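Local coordinates for iron-sulfur cluster assembly protein CyaY (PDB 4HS5), which probably takes part in iron-sulfur cluster assembly, perhaps as a regulator, and belongs to the iron-binding frataxin family, at residues 4-9 against 49-54; 14-19 against 84-89; 25-30 against 40-45; 45-50 against 60-65. One frame throughout, in Å; residues are numbered along the deposited sequence.

Contact 1 (4-9 against 49-54)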
loop_
_atom_site.group_PDB
_atom_site.type_symbol
_atom_site.label_atom_id
_atom_site.label_comp_id
_atom_site.label_asym_id
_atom_site.label_seq_id
_atom_site.Cartn_x
_atom_site.Cartn_y
_atom_site.Cartn_z
ATOM N N SER A 4 7.621 12.198 13.064
ATOM C CA SER A 4 8.785 12.208 12.185
ATOM C C SER A 4 9.167 10.794 11.755
ATOM O O SER A 4 9.432 10.542 10.574
ATOM C CB SER A 4 9.967 12.870 12.887
ATOM O OG SER A 4 11.148 12.722 12.126
ATOM N N GLU A 5 9.182 9.881 12.722
ATOM C CA GLU A 5 9.468 8.468 12.473
ATOM C C GLU A 5 8.385 7.807 11.617
ATOM O O GLU A 5 8.682 7.002 10.737
ATOM C CB GLU A 5 9.624 7.731 13.801
ATOM C CG GLU A 5 10.859 8.194 14.578
ATOM C CD GLU A 5 10.806 7.858 16.056
ATOM O OE1 GLU A 5 9.777 7.332 16.518
ATOM O OE2 GLU A 5 11.801 8.128 16.757
ATOM N N PHE A 6 7.132 8.136 11.883
ATOM C CA PHE A 6 6.050 7.579 11.096
ATOM C C PHE A 6 6.234 8.009 9.649
ATOM O O PHE A 6 6.030 7.216 8.724
ATOM C CB PHE A 6 4.703 8.031 11.633
ATOM C CG PHE A 6 3.564 7.757 10.691
ATOM C CD1 PHE A 6 3.115 6.462 10.477
ATOM C CD2 PHE A 6 2.937 8.797 10.022
ATOM C CE1 PHE A 6 2.064 6.205 9.607
ATOM C CE2 PHE A 6 1.887 8.546 9.156
ATOM C CZ PHE A 6 1.452 7.246 8.946
ATOM N N ILE A 7 6.642 9.256 9.449
ATOM C CA ILE A 7 6.848 9.785 8.108
ATOM C C ILE A 7 7.973 9.046 7.393
ATOM O O ILE A 7 7.841 8.706 6.208
ATOM C CB ILE A 7 7.135 11.303 8.137
ATOM C CG1 ILE A 7 5.892 12.068 8.602
ATOM C CG2 ILE A 7 7.619 11.789 6.785
ATOM C CD1 ILE A 7 4.587 11.527 8.057
ATOM N N GLN A 8 9.062 8.775 8.105
ATOM C CA GLN A 8 10.170 8.007 7.542
ATOM C C GLN A 8 9.718 6.620 7.089
ATOM O O GLN A 8 10.023 6.210 5.970
ATOM C CB GLN A 8 11.328 7.880 8.536
ATOM C CG GLN A 8 12.108 9.164 8.758
ATOM C CD GLN A 8 13.167 9.005 9.820
ATOM O OE1 GLN A 8 12.977 8.277 10.797
ATOM N NE2 GLN A 8 14.294 9.688 9.640
ATOM N N LEU A 9 8.995 5.913 7.954
ATOM C CA LEU A 9 8.519 4.573 7.633
ATOM C C LEU A 9 7.485 4.581 6.511
ATOM O O LEU A 9 7.521 3.723 5.628
ATOM C CB LEU A 9 7.943 3.913 8.885
ATOM C CG LEU A 9 9.024 3.575 9.903
ATOM C CD1 LEU A 9 8.382 3.252 11.234
ATOM C CD2 LEU A 9 9.851 2.392 9.417
ATOM N N ILE A 49 -4.166 4.403 -1.352
ATOM C CA ILE A 49 -3.368 4.281 -0.139
ATOM C C ILE A 49 -3.266 5.664 0.493
ATOM O O ILE A 49 -3.114 6.667 -0.198
ATOM C CB ILE A 49 -1.983 3.699 -0.455
ATOM C CG1 ILE A 49 -2.143 2.282 -0.979
ATOM C CG2 ILE A 49 -1.086 3.703 0.778
ATOM C CD1 ILE A 49 -0.973 1.800 -1.773
ATOM N N ASN A 50 -3.401 5.720 1.808
ATOM C CA ASN A 50 -3.379 6.989 2.509
ATOM C C ASN A 50 -2.536 6.869 3.764
ATOM O O ASN A 50 -2.325 5.773 4.277
ATOM C CB ASN A 50 -4.807 7.401 2.852
ATOM C CG ASN A 50 -4.946 8.884 3.076
ATOM O OD1 ASN A 50 -3.966 9.583 3.346
ATOM N ND2 ASN A 50 -6.177 9.377 2.988
ATOM N N ARG A 51 -2.014 7.993 4.229
ATOM C CA ARG A 51 -1.297 8.021 5.500
ATOM C C ARG A 51 -2.127 8.809 6.472
ATOM O O ARG A 51 -2.709 9.841 6.121
ATOM C CB ARG A 51 0.076 8.671 5.347
ATOM C CG ARG A 51 1.074 7.839 4.595
ATOM C CD ARG A 51 1.862 8.695 3.615
ATOM N NE ARG A 51 2.924 9.471 4.234
ATOM C CZ ARG A 51 4.194 9.419 3.852
ATOM N NH1 ARG A 51 4.555 8.616 2.858
ATOM N NH2 ARG A 51 5.105 10.162 4.469
ATOM N N GLN A 52 -2.224 8.315 7.695
ATOM C CA GLN A 52 -2.914 9.070 8.715
ATOM C C GLN A 52 -1.949 9.344 9.850
ATOM O O GLN A 52 -1.825 8.544 10.781
ATOM C CB GLN A 52 -4.165 8.336 9.181
ATOM C CG GLN A 52 -5.170 8.045 8.056
ATOM C CD GLN A 52 -5.710 9.293 7.348
ATOM O OE1 GLN A 52 -5.300 10.424 7.619
ATOM N NE2 GLN A 52 -6.649 9.078 6.438
ATOM N N GLN A 53 -1.252 10.473 9.735
ATOM C CA GLN A 53 -0.172 10.838 10.649
ATOM C C GLN A 53 -0.540 10.848 12.133
ATOM O O GLN A 53 0.196 10.296 12.940
ATOM C CB GLN A 53 0.466 12.173 10.251
ATOM C CG GLN A 53 1.737 12.493 11.028
ATOM C CD GLN A 53 1.829 13.954 11.426
ATOM O OE1 GLN A 53 2.808 14.634 11.121
ATOM N NE2 GLN A 53 0.812 14.437 12.126
ATOM N N PRO A 54 -1.674 11.467 12.505
ATOM C CA PRO A 54 -1.960 11.459 13.946
ATOM C C PRO A 54 -2.230 10.062 14.519
ATOM O O PRO A 54 -2.128 9.873 15.731
ATOM C CB PRO A 54 -3.207 12.347 14.065
ATOM C CG PRO A 54 -3.798 12.398 12.698
ATOM C CD PRO A 54 -2.646 12.279 11.749
#

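Contact 2 (14-19 against 84-89)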
loop_
_atom_site.group_PDB
_atom_site.type_symbol
_atom_site.label_atom_id
_atom_site.label_comp_id
_atom_site.label_asym_id
_atom_site.label_seq_id
_atom_site.Cartn_x
_atom_site.Cartn_y
_atom_site.Cartn_z
ATOM N N TYR A 14 5.962 3.855 0.724
ATOM C CA TYR A 14 5.494 4.380 -0.546
ATOM C C TYR A 14 6.545 4.166 -1.618
ATOM O O TYR A 14 6.232 3.719 -2.715
ATOM C CB TYR A 14 5.171 5.870 -0.444
ATOM C CG TYR A 14 3.807 6.189 0.101
ATOM C CD1 TYR A 14 3.134 5.303 0.926
ATOM C CD2 TYR A 14 3.178 7.386 -0.233
ATOM C CE1 TYR A 14 1.877 5.606 1.425
ATOM C CE2 TYR A 14 1.922 7.693 0.258
ATOM C CZ TYR A 14 1.276 6.798 1.072
ATOM O OH TYR A 14 0.022 7.091 1.559
ATOM N N GLN A 15 7.799 4.449 -1.304
ATOM C CA GLN A 15 8.846 4.221 -2.296
ATOM C C GLN A 15 9.041 2.737 -2.619
ATOM O O GLN A 15 9.339 2.402 -3.766
ATOM C CB GLN A 15 10.166 4.860 -1.868
ATOM C CG GLN A 15 10.113 6.372 -1.843
ATOM C CD GLN A 15 11.485 7.002 -1.920
ATOM O OE1 GLN A 15 12.414 6.582 -1.233
ATOM N NE2 GLN A 15 11.617 8.023 -2.759
ATOM N N LYS A 16 8.873 1.858 -1.630
ATOM C CA LYS A 16 8.938 0.405 -1.859
ATOM C C LYS A 16 7.832 -0.014 -2.824
ATOM O O LYS A 16 8.052 -0.797 -3.747
ATOM C CB LYS A 16 8.803 -0.352 -0.536
ATOM C CG LYS A 16 8.943 -1.869 -0.627
ATOM C CD LYS A 16 8.940 -2.459 0.783
ATOM C CE LYS A 16 9.316 -3.935 0.797
ATOM N NZ LYS A 16 10.784 -4.168 0.921
ATOM N N ILE A 17 6.640 0.535 -2.640
ATOM C CA ILE A 17 5.534 0.191 -3.520
ATOM C C ILE A 17 5.864 0.629 -4.941
ATOM O O ILE A 17 5.701 -0.151 -5.889
ATOM C CB ILE A 17 4.219 0.820 -3.041
ATOM C CG1 ILE A 17 3.760 0.158 -1.741
ATOM C CG2 ILE A 17 3.144 0.680 -4.111
ATOM C CD1 ILE A 17 2.668 0.950 -1.028
ATOM N N GLU A 18 6.367 1.851 -5.094
ATOM C CA GLU A 18 6.729 2.399 -6.400
ATOM C C GLU A 18 7.852 1.615 -7.069
ATOM O O GLU A 18 7.768 1.276 -8.252
ATOM C CB GLU A 18 7.101 3.872 -6.265
ATOM C CG GLU A 18 5.910 4.697 -5.859
ATOM C CD GLU A 18 6.283 6.061 -5.352
ATOM O OE1 GLU A 18 7.491 6.376 -5.302
ATOM O OE2 GLU A 18 5.355 6.814 -4.994
ATOM N N GLU A 19 8.903 1.340 -6.311
ATOM C CA GLU A 19 10.024 0.581 -6.832
ATOM C C GLU A 19 9.622 -0.837 -7.237
ATOM O O GLU A 19 10.062 -1.313 -8.286
ATOM C CB GLU A 19 11.158 0.558 -5.810
ATOM C CG GLU A 19 12.441 -0.050 -6.331
ATOM C CD GLU A 19 12.389 -1.553 -6.301
ATOM O OE1 GLU A 19 11.635 -2.084 -5.466
ATOM O OE2 GLU A 19 13.067 -2.199 -7.123
ATOM N N GLU A 84 -0.739 -8.858 6.609
ATOM C CA GLU A 84 0.371 -7.968 6.375
ATOM C C GLU A 84 0.131 -7.189 5.074
ATOM O O GLU A 84 -0.361 -7.736 4.087
ATOM C CB GLU A 84 1.669 -8.780 6.345
ATOM C CG GLU A 84 2.921 -7.952 6.239
ATOM C CD GLU A 84 3.286 -7.673 4.819
ATOM O OE1 GLU A 84 2.934 -8.488 3.945
ATOM O OE2 GLU A 84 3.925 -6.640 4.571
ATOM N N PHE A 85 0.460 -5.905 5.107
ATOM C CA PHE A 85 0.130 -4.974 4.034
ATOM C C PHE A 85 0.629 -5.389 2.652
ATOM O O PHE A 85 -0.132 -5.377 1.682
ATOM C CB PHE A 85 0.696 -3.593 4.389
ATOM C CG PHE A 85 0.410 -2.531 3.364
ATOM C CD1 PHE A 85 -0.708 -1.725 3.478
ATOM C CD2 PHE A 85 1.280 -2.316 2.308
ATOM C CE1 PHE A 85 -0.969 -0.731 2.534
ATOM C CE2 PHE A 85 1.019 -1.339 1.359
ATOM C CZ PHE A 85 -0.109 -0.550 1.471
ATOM N N LEU A 86 1.914 -5.697 2.541
ATOM C CA LEU A 86 2.484 -5.924 1.219
ATOM C C LEU A 86 1.982 -7.218 0.587
ATOM O O LEU A 86 1.734 -7.273 -0.623
ATOM C CB LEU A 86 4.009 -5.884 1.279
ATOM C CG LEU A 86 4.551 -4.501 1.640
ATOM C CD1 LEU A 86 6.044 -4.605 1.825
ATOM C CD2 LEU A 86 4.196 -3.495 0.544
ATOM N N THR A 87 1.806 -8.237 1.427
ATOM C CA THR A 87 1.188 -9.500 1.031
ATOM C C THR A 87 -0.235 -9.241 0.540
ATOM O O THR A 87 -0.654 -9.718 -0.519
ATOM C CB THR A 87 1.155 -10.482 2.226
ATOM O OG1 THR A 87 2.499 -10.753 2.647
ATOM C CG2 THR A 87 0.494 -11.785 1.826
ATOM N N PHE A 88 -0.968 -8.446 1.308
ATOM C CA PHE A 88 -2.348 -8.161 0.968
ATOM C C PHE A 88 -2.449 -7.316 -0.304
ATOM O O PHE A 88 -3.351 -7.502 -1.123
ATOM C CB PHE A 88 -3.023 -7.457 2.146
ATOM C CG PHE A 88 -4.499 -7.266 1.961
ATOM C CD1 PHE A 88 -5.385 -8.295 2.231
ATOM C CD2 PHE A 88 -4.992 -6.057 1.514
ATOM C CE1 PHE A 88 -6.747 -8.113 2.059
ATOM C CE2 PHE A 88 -6.349 -5.865 1.336
ATOM C CZ PHE A 88 -7.226 -6.899 1.618
ATOM N N LEU A 89 -1.516 -6.382 -0.473
ATOM C CA LEU A 89 -1.505 -5.502 -1.627
ATOM C C LEU A 89 -1.267 -6.296 -2.904
ATOM O O LEU A 89 -1.959 -6.093 -3.903
ATOM C CB LEU A 89 -0.430 -4.416 -1.452
ATOM C CG LEU A 89 -0.391 -3.381 -2.565
ATOM C CD1 LEU A 89 -1.737 -2.695 -2.645
ATOM C CD2 LEU A 89 0.707 -2.362 -2.305
#

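Contact 3 (25-30 against 40-45)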
loop_
_atom_site.group_PDB
_atom_site.type_symbol
_atom_site.label_atom_id
_atom_site.label_comp_id
_atom_site.label_asym_id
_atom_site.label_seq_id
_atom_site.Cartn_x
_atom_site.Cartn_y
_atom_site.Cartn_z
ATOM N N GLY A 25 7.650 -4.816 -13.611
ATOM C CA GLY A 25 7.285 -4.519 -14.989
ATOM C C GLY A 25 5.792 -4.325 -15.209
ATOM O O GLY A 25 5.345 -4.011 -16.314
ATOM N N ALA A 26 5.013 -4.489 -14.148
ATOM C CA ALA A 26 3.553 -4.504 -14.281
ATOM C C ALA A 26 2.927 -3.198 -14.765
ATOM O O ALA A 26 3.470 -2.105 -14.568
ATOM C CB ALA A 26 2.912 -4.943 -12.974
ATOM N N ASP A 27 1.764 -3.325 -15.401
ATOM C CA ASP A 27 1.042 -2.164 -15.890
ATOM C C ASP A 27 0.187 -1.603 -14.779
ATOM O O ASP A 27 -1.032 -1.784 -14.741
ATOM C CB ASP A 27 0.184 -2.540 -17.092
ATOM C CG ASP A 27 1.012 -3.059 -18.246
ATOM O OD1 ASP A 27 0.759 -4.200 -18.669
ATOM O OD2 ASP A 27 1.916 -2.337 -18.705
ATOM N N VAL A 28 0.863 -0.947 -13.848
ATOM C CA VAL A 28 0.209 -0.265 -12.751
ATOM C C VAL A 28 0.705 1.173 -12.741
ATOM O O VAL A 28 1.913 1.416 -12.624
ATOM C CB VAL A 28 0.552 -0.926 -11.419
ATOM C CG1 VAL A 28 -0.163 -0.218 -10.293
ATOM C CG2 VAL A 28 0.155 -2.392 -11.442
ATOM N N ASP A 29 -0.209 2.123 -12.891
ATOM C CA ASP A 29 0.147 3.533 -12.775
ATOM C C ASP A 29 0.088 3.934 -11.313
ATOM O O ASP A 29 -0.765 3.451 -10.566
ATOM C CB ASP A 29 -0.778 4.420 -13.613
ATOM C CG ASP A 29 -0.434 4.388 -15.097
ATOM O OD1 ASP A 29 0.722 4.061 -15.438
ATOM O OD2 ASP A 29 -1.321 4.702 -15.917
ATOM N N TYR A 30 1.026 4.772 -10.893
ATOM C CA TYR A 30 0.975 5.311 -9.536
ATOM C C TYR A 30 1.119 6.824 -9.517
ATOM O O TYR A 30 1.887 7.401 -10.290
ATOM C CB TYR A 30 2.013 4.652 -8.620
ATOM C CG TYR A 30 3.448 4.747 -9.087
ATOM C CD1 TYR A 30 4.220 5.865 -8.809
ATOM C CD2 TYR A 30 4.043 3.693 -9.772
ATOM C CE1 TYR A 30 5.534 5.941 -9.219
ATOM C CE2 TYR A 30 5.350 3.759 -10.192
ATOM C CZ TYR A 30 6.095 4.887 -9.902
ATOM O OH TYR A 30 7.394 4.944 -10.326
ATOM N N GLU A 40 -3.519 2.785 -10.294
ATOM C CA GLU A 40 -4.551 2.487 -11.283
ATOM C C GLU A 40 -4.121 1.384 -12.237
ATOM O O GLU A 40 -2.975 1.329 -12.683
ATOM C CB GLU A 40 -4.977 3.733 -12.064
ATOM C CG GLU A 40 -6.059 3.435 -13.109
ATOM C CD GLU A 40 -6.782 4.675 -13.599
ATOM O OE1 GLU A 40 -6.511 5.778 -13.075
ATOM O OE2 GLU A 40 -7.638 4.537 -14.504
ATOM N N PHE A 41 -5.067 0.510 -12.542
ATOM C CA PHE A 41 -4.831 -0.595 -13.445
ATOM C C PHE A 41 -5.455 -0.271 -14.810
ATOM O O PHE A 41 -6.230 0.679 -14.940
ATOM C CB PHE A 41 -5.399 -1.867 -12.821
ATOM C CG PHE A 41 -4.957 -2.075 -11.389
ATOM C CD1 PHE A 41 -3.637 -2.380 -11.099
ATOM C CD2 PHE A 41 -5.858 -1.942 -10.341
ATOM C CE1 PHE A 41 -3.216 -2.560 -9.787
ATOM C CE2 PHE A 41 -5.447 -2.126 -9.023
ATOM C CZ PHE A 41 -4.125 -2.428 -8.746
ATOM N N GLU A 42 -5.104 -1.022 -15.842
ATOM C CA GLU A 42 -5.631 -0.638 -17.145
ATOM C C GLU A 42 -7.116 -0.961 -17.311
ATOM O O GLU A 42 -7.762 -0.430 -18.212
ATOM C CB GLU A 42 -4.782 -1.149 -18.306
ATOM C CG GLU A 42 -4.252 -2.544 -18.161
ATOM C CD GLU A 42 -3.441 -2.935 -19.374
ATOM O OE1 GLU A 42 -3.277 -2.072 -20.266
ATOM O OE2 GLU A 42 -2.976 -4.090 -19.435
ATOM N N ASN A 43 -7.669 -1.785 -16.422
ATOM C CA ASN A 43 -9.123 -1.945 -16.385
ATOM C C ASN A 43 -9.836 -0.769 -15.707
ATOM O O ASN A 43 -11.051 -0.802 -15.512
ATOM C CB ASN A 43 -9.550 -3.299 -15.792
ATOM C CG ASN A 43 -9.249 -3.435 -14.302
ATOM O OD1 ASN A 43 -8.746 -2.516 -13.651
ATOM N ND2 ASN A 43 -9.585 -4.596 -13.751
ATOM N N HIS A 44 -9.049 0.249 -15.344
ATOM C CA HIS A 44 -9.529 1.520 -14.790
ATOM C C HIS A 44 -10.004 1.425 -13.335
ATOM O O HIS A 44 -10.530 2.399 -12.789
ATOM C CB HIS A 44 -10.600 2.167 -15.681
ATOM C CG HIS A 44 -10.086 2.643 -17.008
ATOM N ND1 HIS A 44 -10.923 3.071 -18.016
ATOM C CD2 HIS A 44 -8.827 2.761 -17.491
ATOM C CE1 HIS A 44 -10.203 3.427 -19.065
ATOM N NE2 HIS A 44 -8.928 3.250 -18.772
ATOM N N THR A 45 -9.826 0.258 -12.721
ATOM C CA THR A 45 -10.014 0.135 -11.275
ATOM C C THR A 45 -8.803 0.721 -10.551
ATOM O O THR A 45 -7.747 0.943 -11.149
ATOM C CB THR A 45 -10.276 -1.317 -10.808
ATOM O OG1 THR A 45 -9.127 -2.140 -11.047
ATOM C CG2 THR A 45 -11.484 -1.902 -11.542
HETATM O O HOH W 1 -3.392 -3.179 -14.969
HETATM O O HOH W 2 -2.773 2.090 -15.944
#

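Contact 4 (45-50 against 60-65)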
loop_
_atom_site.group_PDB
_atom_site.type_symbol
_atom_site.label_atom_id
_atom_site.label_comp_id
_atom_site.label_asym_id
_atom_site.label_seq_id
_atom_site.Cartn_x
_atom_site.Cartn_y
_atom_site.Cartn_z
ATOM N N THR A 45 -9.826 0.258 -12.721
ATOM C CA THR A 45 -10.014 0.135 -11.275
ATOM C C THR A 45 -8.803 0.721 -10.551
ATOM O O THR A 45 -7.747 0.943 -11.149
ATOM C CB THR A 45 -10.276 -1.317 -10.808
ATOM O OG1 THR A 45 -9.127 -2.140 -11.047
ATOM C CG2 THR A 45 -11.484 -1.902 -11.542
ATOM N N LYS A 46 -8.961 0.977 -9.259
ATOM C CA LYS A 46 -7.907 1.630 -8.493
ATOM C C LYS A 46 -7.740 1.027 -7.108
ATOM O O LYS A 46 -8.610 0.323 -6.604
ATOM C CB LYS A 46 -8.224 3.120 -8.324
ATOM C CG LYS A 46 -8.353 3.917 -9.601
ATOM C CD LYS A 46 -8.801 5.329 -9.271
ATOM C CE LYS A 46 -8.978 6.175 -10.521
ATOM N NZ LYS A 46 -9.331 7.591 -10.170
ATOM N N LEU A 47 -6.596 1.317 -6.493
ATOM C CA LEU A 47 -6.397 1.096 -5.063
ATOM C C LEU A 47 -5.941 2.431 -4.510
ATOM O O LEU A 47 -5.150 3.124 -5.138
ATOM C CB LEU A 47 -5.318 0.043 -4.808
ATOM C CG LEU A 47 -5.636 -1.380 -5.273
ATOM C CD1 LEU A 47 -4.470 -2.326 -5.085
ATOM C CD2 LEU A 47 -6.849 -1.894 -4.536
ATOM N N ILE A 48 -6.439 2.806 -3.340
ATOM C CA ILE A 48 -6.091 4.097 -2.777
ATOM C C ILE A 48 -5.380 3.876 -1.460
ATOM O O ILE A 48 -5.918 3.244 -0.557
ATOM C CB ILE A 48 -7.325 4.963 -2.516
ATOM C CG1 ILE A 48 -8.147 5.114 -3.792
ATOM C CG2 ILE A 48 -6.894 6.341 -2.008
ATOM C CD1 ILE A 48 -9.545 5.647 -3.541
ATOM N N ILE A 49 -4.166 4.403 -1.352
ATOM C CA ILE A 49 -3.368 4.281 -0.139
ATOM C C ILE A 49 -3.266 5.664 0.493
ATOM O O ILE A 49 -3.114 6.667 -0.198
ATOM C CB ILE A 49 -1.983 3.699 -0.455
ATOM C CG1 ILE A 49 -2.143 2.282 -0.979
ATOM C CG2 ILE A 49 -1.086 3.703 0.778
ATOM C CD1 ILE A 49 -0.973 1.800 -1.773
ATOM N N ASN A 50 -3.401 5.720 1.808
ATOM C CA ASN A 50 -3.379 6.989 2.509
ATOM C C ASN A 50 -2.536 6.869 3.764
ATOM O O ASN A 50 -2.325 5.773 4.277
ATOM C CB ASN A 50 -4.807 7.401 2.852
ATOM C CG ASN A 50 -4.946 8.884 3.076
ATOM O OD1 ASN A 50 -3.966 9.583 3.346
ATOM N ND2 ASN A 50 -6.177 9.377 2.988
ATOM N N LEU A 60 -5.441 1.418 3.279
ATOM C CA LEU A 60 -5.614 0.928 1.913
ATOM C C LEU A 60 -7.088 0.712 1.636
ATOM O O LEU A 60 -7.769 0.025 2.396
ATOM C CB LEU A 60 -4.887 -0.402 1.726
ATOM C CG LEU A 60 -5.230 -1.169 0.444
ATOM C CD1 LEU A 60 -4.709 -0.437 -0.767
ATOM C CD2 LEU A 60 -4.658 -2.581 0.495
ATOM N N ALA A 61 -7.566 1.304 0.547
ATOM C CA ALA A 61 -8.913 1.084 0.055
ATOM C C ALA A 61 -8.840 0.174 -1.158
ATOM O O ALA A 61 -8.205 0.509 -2.153
ATOM C CB ALA A 61 -9.542 2.394 -0.317
ATOM N N THR A 62 -9.480 -0.985 -1.047
ATOM C CA THR A 62 -9.705 -1.861 -2.185
ATOM C C THR A 62 -11.068 -1.507 -2.767
ATOM O O THR A 62 -11.706 -0.563 -2.314
ATOM C CB THR A 62 -9.676 -3.350 -1.797
ATOM O OG1 THR A 62 -10.743 -3.637 -0.887
ATOM C CG2 THR A 62 -8.343 -3.709 -1.153
ATOM N N LEU A 63 -11.517 -2.266 -3.756
ATOM C CA LEU A 63 -12.845 -2.058 -4.317
ATOM C C LEU A 63 -13.933 -2.287 -3.278
ATOM O O LEU A 63 -15.007 -1.683 -3.352
ATOM C CB LEU A 63 -13.069 -2.989 -5.505
ATOM C CG LEU A 63 -12.371 -2.507 -6.768
ATOM C CD1 LEU A 63 -12.481 -3.527 -7.876
ATOM C CD2 LEU A 63 -12.983 -1.189 -7.187
ATOM N N GLU A 64 -13.645 -3.152 -2.313
ATOM C CA GLU A 64 -14.648 -3.602 -1.354
ATOM C C GLU A 64 -14.574 -2.855 -0.030
ATOM O O GLU A 64 -15.591 -2.397 0.496
ATOM C CB GLU A 64 -14.464 -5.096 -1.077
ATOM C CG GLU A 64 -14.214 -5.944 -2.322
ATOM C CD GLU A 64 -15.493 -6.384 -3.017
ATOM O OE1 GLU A 64 -16.593 -5.990 -2.571
ATOM O OE2 GLU A 64 -15.395 -7.137 -4.006
ATOM N N ASN A 65 -13.365 -2.731 0.509
ATOM C CA ASN A 65 -13.215 -2.332 1.897
ATOM C C ASN A 65 -12.046 -1.401 2.156
ATOM O O ASN A 65 -11.114 -1.298 1.355
ATOM C CB ASN A 65 -13.050 -3.570 2.780
ATOM C CG ASN A 65 -14.308 -4.399 2.861
ATOM O OD1 ASN A 65 -14.335 -5.550 2.433
ATOM N ND2 ASN A 65 -15.359 -3.820 3.420
#

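Contact 1 (4-9 against 49-54)
Phe6 brings the outer end of its ring against the backbone of Gln53, with CE2 3.4 Å from Gln53 CA. Phe6 CZ lies 4.1 Å from Arg51 CB, with Gln52 O nearby. CG of Phe6 stands anti to the backbone N (chi1 167°), which swings the ring off helix 3-24 toward the strand. The ring plane and the Gln53 amide are 71° apart. In the frataxin fold helix 3-24 packs on the antiparallel sheet, and here its first turns meet the end of strand 46-52, running nearly antiparallel to it (164°). With an alanine here, Arg51 CB and the Gln53 backbone would probably lose the ring that packs on them, and a gap would be likely to open at the strand end. Ile7 lies across the guanidinium of Arg51 at about a right angle, its CG2 3.8 Å from Arg51 NH2. Bends at chi2 and chi3 turn the guanidinium toward the helix, where it forms a salt bridge with Asp11 and a cation-pi contact with Tyr14.

Contact 2 (14-19 against 84-89)
Ile17 sends its CD1 methyl to the edge of the Phe85 ring, near the ring plane, 3.7 Å from CE2. Its CG1 lies 4.0 Å from Leu89 CD2 and a little further from Leu86 CD2. The side chain thus meets three residues of helix 85-97. Beside it the aliphatic part of Lys16 runs across Leu86, and the packing is tight: Lys16 CE is 3.5 Å from Leu86 CD1. With chi1 at -176° the Lys16 chain points away from its own N and stays extended to CE, which meets that methyl.

Glu84 fixes the start of the second helix as its N-cap. Glu84 OE1 accepts from Thr87 N (2.8 Å) and from Thr87 OG1. Glu84 OE2 takes Leu86 N from above the carboxylate plane. The two helices run in the same general sense, 34° apart, with axes 12.3 Å from each other. Phe103 of the C-terminal tail touches Ile17, Leu86 and Leu89, while Ile49 of strand 46-52 packs on Ile17 and Phe85 from the sheet.

Contact 3 (25-30 against 40-45)
The Phe41 ring receives Val28 at its edge, near the ring plane, with Val28 CG2 3.8 Å from CE1. Val28 CG1 also reaches CE1. The two side chains lie side by side and point the same way. Phe41 also touches Ile93, Gln96 and Ser97 of helix 85-97, while Val28 touches Ile21 of helix 3-24. Two carboxylates also approach each other. Those of Asp27 and Glu42 have planes 44° apart, with Asp27 OD1 3.8 Å from Glu42 OE2.

This is the open end of the antiparallel beta hairpin formed by strands 28-33 and 36-41. Asp29 and Glu40 are a hydrogen-bonded pair. Asp29 N donates to Glu40 O at 2.9 Å, in the carbonyl plane. Glu40 N returns a bond to Asp29 O at 2.8 Å, tilted 24° from the plane of the Asp29 carbonyl. Further out a water bridges the strands, donating to Asp27 O and accepting from Glu42 N.

Phe41 to His44 form a type I beta turn. Asn43 OD1 accepts from Thr45 N, an Asx turn, and from Thr45 OG1 at 2.7 Å. Both donors come from the same face of the amide.

Asp27 and Glu42 carry like charges and are exposed. Their proximity is likely to be mildly unfavourable and might raise the proton affinity of one of them, with solvent softening the effect.

Contact 4 (45-50 against 60-65)
A chi1 of 167° turns the Leu60 branch away from its own N and sets CD1 3.7 Å from Ile49 CG1. Leu47 has the other setting, CG anti to the carbonyl carbon (chi1 -66°), and its CD2 comes to 3.7 Å from Thr62 CA. The contact belongs to the beta hairpin of strands 46-52 and 57-61, in the middle of the antiparallel frataxin sheet. Ile48 and Ala61 form a hydrogen-bonded pair. Ile48 N donates to a lone pair of Ala61 O at 3.1 Å, and Ala61 N donates to Ile48 O at 2.8 Å, nearly straight at the hydrogen (169°). Ile48 CB and Ala61 CB lie 4.0 Å apart on one face of the sheet. Leu47, Ile49 and Leu60 lie on the other face, where Leu60 meets Phe88 of helix 85-97 and Ile49 meets Tyr14 of helix 3-24.

After Ala61 the chain turns away. Thr62 OG1 accepts from Glu64 N, an ST turn, and from Asn65 N at 3.1 Å. A valine in place of Thr62 would probably leave both amides without this acceptor and the turn less firmly held. Leu63 lies at the margin, its CD1 methyl 4.1 Å from Thr45 CG2.

Overall arrangement
The chain starts in helix 3-24, which supplies the first segments of contacts 1 and 2. Contact 1 closes a loop from the start of this helix to the end of strand 46-52. Contact 2 joins a later part of the helix to helix 85-97, so its loop crosses that of contact 1. Contact 3 closes the first hairpin and is nested inside both loops. Contact 4 follows it in series, sharing Thr45, and closes the next hairpin inside the loop of contact 2. It also shares Ile49 and Asn50 with contact 1. Strand 46-52, the first arm of the second hairpin, lies next to strand 36-41 of the first and also joins the sheet to the helix layer.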